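Iron-regulated outer membrane protein (Neisseria meningitidis, PDB 4B7O) is an iron-regulated outer-membrane transporter of the TonB-dependent family, probably importing iron and possibly acting as a siderophore receptor. Local coordinates at residues T306-T311 / Y331-K336; F322-D327 / D369-E374. All blocks are in the same frame, centred on the assembly; numbering follows the deposited sequence.

In the fold
Strand 323-339 belongs to both contacts and pairs with a different neighbour in each. Interaction 1 joins it to strand 303-320 within one hairpin of the barrel wall, and interaction 2 joins its beginning to strand 355-373, with the two centres about 33 Å apart. Half of the residues that touch in interaction 1 are buried, and one face of the pairing meets the plug; its bonds form a regular antiparallel set between main chains. Interaction 2 is more exposed and lies near the tight turns that end the strands. There the pairing is broken by a bulge, and a carboxylate-guanidinium contact accompanies three backbone bonds.

Interaction 1 (T306-T311 / Y331-K336); sequences TTQSNT and YVLEKK
Ser309 and Glu334 form the central pair of an antiparallel strand pairing, with Ser309 N donating to Glu334 O at 2.7 Å. The return bond from Glu334 N to Ser309 O is 2.9 Å long, its donor tilted 26° from the carbonyl plane. Thr307 and Lys336 repeat the arrangement on one flank, both bonds between their N and O atoms measuring 2.9 Å. On the other flank Thr311 N bonds to Val332 O, and Val332 N to Thr311 O, each at 3.1 Å. The strand axes are 172° apart, close to ideally antiparallel. Alpha-carbon hydrogens add CA-H...O contacts, as from Gln308 CA to Glu334 O.

Gln308 pairs with Lys335, and Asn310 with Leu333, at the non-hydrogen-bonded positions, so these four side chains share a face. Leu333 lies among them: its CD2 branch is 3.3 Å from Ser309 O and 3.7 Å from Gln308 CG. Its chi1 of -143° is away from a staggered value and swings the isobutyl end toward the partner strand. On the far side of that branch point, Asn310 OD1 stands 4.0 Å from Leu333 CG. Of the bent Lys335 chain only CD comes near the Gln308 amide, 4.0 Å from OE1. Both of these long side chains also touch Phe137 of the plug, which identifies their face as the inward one.

Thr307, Ser309 and Thr311 lie on the opposite face, and their hydroxyls bond to Gln274, Glu272 and His270 of strand 264-276, while Glu334 OE1 reaches Thr360 of strand 355-373. The cohesion of this pairing is therefore mainly that of the main chain: those three hydroxyls and the Glu334 carboxylate find partners on the flanking strands, tying the hairpin into the barrel on both sides.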
loop_
_atom_site.group_PDB
_atom_site.type_symbol
_atom_site.label_atom_id
_atom_site.label_comp_id
_atom_site.label_asym_id
_atom_site.label_seq_id
_atom_site.Cartn_x
_atom_site.Cartn_y
_atom_site.Cartn_z
ATOM N N THR A 306 -10.433 -2.183 13.718
ATOM C CA THR A 306 -10.128 -2.542 12.349
ATOM C C THR A 306 -8.949 -3.530 12.291
ATOM O O THR A 306 -7.858 -3.288 12.830
ATOM C CB THR A 306 -9.861 -1.291 11.504
ATOM O OG1 THR A 306 -10.904 -0.354 11.762
ATOM C CG2 THR A 306 -9.903 -1.646 9.998
ATOM N N THR A 307 -9.180 -4.646 11.626
ATOM C CA THR A 307 -8.258 -5.761 11.671
ATOM C C THR A 307 -7.965 -6.290 10.272
ATOM O O THR A 307 -8.862 -6.408 9.455
ATOM C CB THR A 307 -8.864 -6.899 12.493
ATOM O OG1 THR A 307 -9.318 -6.360 13.742
ATOM C CG2 THR A 307 -7.835 -7.996 12.733
ATOM N N GLN A 308 -6.703 -6.583 10.006
ATOM C CA GLN A 308 -6.307 -7.308 8.816
ATOM C C GLN A 308 -5.659 -8.580 9.305
ATOM O O GLN A 308 -4.763 -8.539 10.164
ATOM C CB GLN A 308 -5.304 -6.482 7.997
ATOM C CG GLN A 308 -4.996 -7.083 6.625
ATOM C CD GLN A 308 -4.189 -6.149 5.732
ATOM O OE1 GLN A 308 -4.744 -5.449 4.896
ATOM N NE2 GLN A 308 -2.871 -6.110 5.935
ATOM N N SER A 309 -6.093 -9.705 8.768
ATOM C CA SER A 309 -5.558 -11.018 9.140
ATOM C C SER A 309 -5.153 -11.757 7.922
ATOM O O SER A 309 -5.783 -11.629 6.892
ATOM C CB SER A 309 -6.623 -11.869 9.829
ATOM O OG SER A 309 -6.644 -11.431 11.153
ATOM N N ASN A 310 -4.146 -12.598 8.061
ATOM C CA ASN A 310 -3.610 -13.321 6.927
ATOM C C ASN A 310 -3.191 -14.723 7.325
ATOM O O ASN A 310 -2.355 -14.895 8.220
ATOM C CB ASN A 310 -2.393 -12.552 6.387
ATOM C CG ASN A 310 -2.078 -12.903 4.946
ATOM O OD1 ASN A 310 -2.885 -13.558 4.256
ATOM N ND2 ASN A 310 -0.906 -12.462 4.465
ATOM N N THR A 311 -3.737 -15.728 6.664
ATOM C CA THR A 311 -3.203 -17.071 6.802
ATOM C C THR A 311 -2.567 -17.507 5.500
ATOM O O THR A 311 -3.205 -17.515 4.433
ATOM C CB THR A 311 -4.324 -18.057 7.170
ATOM O OG1 THR A 311 -4.977 -17.516 8.305
ATOM C CG2 THR A 311 -3.760 -19.389 7.537
ATOM N N TYR A 331 -3.619 -18.339 0.258
ATOM C CA TYR A 331 -3.895 -17.587 1.395
ATOM C C TYR A 331 -5.374 -17.260 1.583
ATOM O O TYR A 331 -6.184 -17.354 0.659
ATOM C CB TYR A 331 -3.068 -16.291 1.295
ATOM C CG TYR A 331 -3.519 -15.417 0.185
ATOM C CD1 TYR A 331 -4.518 -14.514 0.369
ATOM C CD2 TYR A 331 -2.961 -15.556 -1.094
ATOM C CE1 TYR A 331 -4.945 -13.728 -0.689
ATOM C CE2 TYR A 331 -3.367 -14.780 -2.143
ATOM C CZ TYR A 331 -4.348 -13.873 -1.935
ATOM O OH TYR A 331 -4.733 -13.095 -2.978
ATOM N N VAL A 332 -5.659 -16.743 2.775
ATOM C CA VAL A 332 -6.987 -16.206 3.166
ATOM C C VAL A 332 -6.765 -14.915 3.883
ATOM O O VAL A 332 -6.092 -14.846 4.883
ATOM C CB VAL A 332 -7.661 -17.165 4.177
ATOM C CG1 VAL A 332 -9.062 -16.708 4.484
ATOM C CG2 VAL A 332 -7.632 -18.608 3.648
ATOM N N LEU A 333 -7.316 -13.869 3.378
ATOM C CA LEU A 333 -7.037 -12.592 3.912
ATOM C C LEU A 333 -8.365 -12.053 4.422
ATOM O O LEU A 333 -9.346 -11.992 3.677
ATOM C CB LEU A 333 -6.569 -11.730 2.763
ATOM C CG LEU A 333 -5.474 -10.730 3.049
ATOM C CD1 LEU A 333 -5.113 -9.979 1.772
ATOM C CD2 LEU A 333 -5.866 -9.741 4.137
ATOM N N GLU A 334 -8.411 -11.676 5.695
ATOM C CA GLU A 334 -9.630 -11.133 6.259
ATOM C C GLU A 334 -9.394 -9.713 6.712
ATOM O O GLU A 334 -8.461 -9.447 7.437
ATOM C CB GLU A 334 -10.160 -11.966 7.445
ATOM C CG GLU A 334 -10.323 -13.461 7.151
ATOM C CD GLU A 334 -11.764 -13.965 6.851
ATOM O OE1 GLU A 334 -12.680 -13.151 6.515
ATOM O OE2 GLU A 334 -11.963 -15.216 6.938
ATOM N N LYS A 335 -10.265 -8.825 6.277
ATOM C CA LYS A 335 -10.323 -7.458 6.689
ATOM C C LYS A 335 -11.664 -7.417 7.483
ATOM O O LYS A 335 -12.680 -7.860 6.939
ATOM C CB LYS A 335 -10.353 -6.557 5.430
ATOM C CG LYS A 335 -10.087 -5.056 5.609
ATOM C CD LYS A 335 -8.627 -4.618 5.233
ATOM C CE LYS A 335 -8.469 -3.599 4.047
ATOM N NZ LYS A 335 -8.997 -2.165 4.093
ATOM N N LYS A 336 -11.649 -6.915 8.738
ATOM C CA LYS A 336 -12.827 -6.782 9.646
ATOM C C LYS A 336 -12.936 -5.392 10.215
ATOM O O LYS A 336 -11.940 -4.812 10.651
ATOM C CB LYS A 336 -12.765 -7.715 10.854
ATOM C CG LYS A 336 -12.569 -9.192 10.510
ATOM C CD LYS A 336 -12.456 -10.076 11.764
ATOM C CE LYS A 336 -11.639 -11.354 11.518
ATOM N NZ LYS A 336 -11.631 -12.190 12.760
#

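Interaction 2 (F322-D327 / D369-E374); sequences FVEKLD and DSRLAE
Glu324 and Lys325 both face Asp369, the signature of a classic beta bulge, and a single carbonyl oxygen serves the two. Asp369 O accepts from Lys325 N at 3.2 Å, in the carbonyl plane and on a lone pair, and from Glu324 N at 2.5 Å, a separation short enough that its exact value is doubtful. Regular antiparallel pairing resumes with the bond from Asp369 N to Lys325 O, 2.7 Å long. The extra residue coincides with a corner in the chain at Glu324, and the backbone of Phe322 and Val323, which precede it, runs in a different direction.

Glu324 sets its CB toward the partner strand. With CG anti to the backbone N (chi1 178°) and the rest of the chain extended, the carboxylate is carried over one face of the Arg371 guanidinium. OE1 lies 3.2 Å above that plane, over its centre, and 3.3 Å from Arg371 NE; the two flat groups are turned 81° against each other. No N-H points at the oxygen, so this salt bridge probably rests on charge attraction alone, without the directionality of a bidentate pair. Lys325 and Asp369 lie alongside each other and point the same way, Lys325 CB coming within 3.7 Å of Asp369 OD2. Their charged ends stay apart, and Asp369 OD1 forms its salt bridge with Lys379. At the other end of the contact, Ser370 OG approaches the edge of the Phe322 ring, 4.4 Å from CD1.

Tyr380 of strand 376-391 bonds to that same hydroxyl and packs against Phe322 and Val323. The bulge thus lies where strand 323-339 leaves its turn, beside the closing residues of strand 355-373, at what is probably the periplasmic rim of the barrel, with strand 376-391 next in order.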
loop_
_atom_site.group_PDB
_atom_site.type_symbol
_atom_site.label_atom_id
_atom_site.label_comp_id
_atom_site.label_asym_id
_atom_site.label_seq_id
_atom_site.Cartn_x
_atom_site.Cartn_y
_atom_site.Cartn_z
ATOM N N PHE A 322 11.762 -30.801 -15.363
ATOM C CA PHE A 322 11.702 -29.726 -16.374
ATOM C C PHE A 322 11.374 -28.297 -15.819
ATOM O O PHE A 322 11.453 -27.261 -16.534
ATOM C CB PHE A 322 10.823 -30.157 -17.568
ATOM C CG PHE A 322 9.335 -29.980 -17.358
ATOM C CD1 PHE A 322 8.741 -28.701 -17.468
ATOM C CD2 PHE A 322 8.495 -31.098 -17.119
ATOM C CE1 PHE A 322 7.362 -28.534 -17.313
ATOM C CE2 PHE A 322 7.110 -30.934 -16.954
ATOM C CZ PHE A 322 6.546 -29.653 -17.059
ATOM N N VAL A 323 11.018 -28.258 -14.535
ATOM C CA VAL A 323 10.752 -27.024 -13.839
ATOM C C VAL A 323 11.966 -26.706 -12.942
ATOM O O VAL A 323 12.321 -27.481 -12.040
ATOM C CB VAL A 323 9.422 -27.121 -13.079
ATOM C CG1 VAL A 323 9.308 -26.045 -12.003
ATOM C CG2 VAL A 323 8.234 -27.115 -14.063
ATOM N N GLU A 324 12.607 -25.573 -13.242
ATOM C CA GLU A 324 13.795 -25.120 -12.532
ATOM C C GLU A 324 13.407 -24.557 -11.162
ATOM O O GLU A 324 14.087 -24.797 -10.152
ATOM C CB GLU A 324 14.516 -24.017 -13.344
ATOM C CG GLU A 324 15.751 -23.449 -12.631
ATOM C CD GLU A 324 16.627 -22.565 -13.514
ATOM O OE1 GLU A 324 16.334 -22.446 -14.727
ATOM O OE2 GLU A 324 17.613 -22.000 -12.981
ATOM N N LYS A 325 12.313 -23.792 -11.143
ATOM C CA LYS A 325 11.819 -23.164 -9.928
ATOM C C LYS A 325 10.309 -22.934 -9.963
ATOM O O LYS A 325 9.746 -22.432 -10.961
ATOM C CB LYS A 325 12.545 -21.853 -9.665
ATOM C CG LYS A 325 12.066 -21.166 -8.418
ATOM C CD LYS A 325 13.219 -20.474 -7.725
ATOM C CE LYS A 325 12.675 -19.404 -6.781
ATOM N NZ LYS A 325 13.686 -19.122 -5.718
ATOM N N LEU A 326 9.661 -23.314 -8.861
ATOM C CA LEU A 326 8.237 -23.086 -8.678
ATOM C C LEU A 326 8.116 -22.367 -7.358
ATOM O O LEU A 326 8.729 -22.762 -6.348
ATOM C CB LEU A 326 7.443 -24.425 -8.674
ATOM C CG LEU A 326 5.926 -24.449 -8.318
ATOM C CD1 LEU A 326 5.045 -23.467 -9.107
ATOM C CD2 LEU A 326 5.324 -25.854 -8.402
ATOM N N ASP A 327 7.392 -21.266 -7.363
ATOM C CA ASP A 327 6.936 -20.745 -6.102
ATOM C C ASP A 327 5.384 -20.638 -6.131
ATOM O O ASP A 327 4.802 -20.111 -7.099
ATOM C CB ASP A 327 7.683 -19.461 -5.724
ATOM C CG ASP A 327 6.876 -18.183 -6.009
ATOM O OD1 ASP A 327 6.101 -18.142 -6.997
ATOM O OD2 ASP A 327 7.032 -17.189 -5.255
ATOM N N ASP A 369 9.158 -21.641 -13.453
ATOM C CA ASP A 369 10.335 -21.380 -14.299
ATOM C C ASP A 369 10.968 -22.628 -14.927
ATOM O O ASP A 369 11.504 -23.495 -14.213
ATOM C CB ASP A 369 11.432 -20.751 -13.471
ATOM C CG ASP A 369 11.032 -19.433 -12.885
ATOM O OD1 ASP A 369 10.104 -18.797 -13.425
ATOM O OD2 ASP A 369 11.669 -19.022 -11.887
ATOM N N SER A 370 10.948 -22.680 -16.256
ATOM C CA SER A 370 11.772 -23.646 -17.020
ATOM C C SER A 370 12.837 -22.939 -17.921
ATOM O O SER A 370 12.520 -22.069 -18.773
ATOM C CB SER A 370 10.931 -24.593 -17.881
ATOM O OG SER A 370 9.556 -24.416 -17.670
ATOM N N ARG A 371 14.089 -23.322 -17.673
ATOM C CA ARG A 371 15.247 -22.999 -18.477
ATOM C C ARG A 371 15.136 -23.586 -19.900
ATOM O O ARG A 371 14.875 -24.767 -20.090
ATOM C CB ARG A 371 16.469 -23.584 -17.768
ATOM C CG ARG A 371 17.761 -23.326 -18.487
ATOM C CD ARG A 371 18.770 -22.672 -17.564
ATOM N NE ARG A 371 18.307 -21.358 -17.122
ATOM C CZ ARG A 371 18.797 -20.689 -16.079
ATOM N NH1 ARG A 371 19.786 -21.213 -15.351
ATOM N NH2 ARG A 371 18.278 -19.502 -15.757
ATOM N N LEU A 372 15.321 -22.748 -20.898
ATOM C CA LEU A 372 15.289 -23.192 -22.263
ATOM C C LEU A 372 16.677 -23.294 -22.853
ATOM O O LEU A 372 16.909 -24.109 -23.730
ATOM C CB LEU A 372 14.450 -22.249 -23.080
ATOM C CG LEU A 372 12.997 -22.698 -23.098
ATOM C CD1 LEU A 372 12.576 -23.475 -21.851
ATOM C CD2 LEU A 372 12.120 -21.492 -23.366
ATOM N N ALA A 373 17.599 -22.465 -22.393
ATOM C CA ALA A 373 18.976 -22.514 -22.873
ATOM C C ALA A 373 19.748 -21.886 -21.747
ATOM O O ALA A 373 19.138 -21.428 -20.780
ATOM C CB ALA A 373 19.138 -21.713 -24.165
ATOM N N GLU A 374 21.073 -21.837 -21.854
ATOM C CA GLU A 374 21.915 -21.517 -20.702
ATOM C C GLU A 374 21.582 -20.160 -20.038
ATOM O O GLU A 374 21.926 -19.903 -18.856
ATOM C CB GLU A 374 23.372 -21.590 -21.120
ATOM C CG GLU A 374 24.363 -21.706 -19.958
ATOM C CD GLU A 374 25.631 -20.883 -20.215
ATOM O OE1 GLU A 374 26.394 -21.273 -21.127
ATOM O OE2 GLU A 374 25.858 -19.835 -19.536
#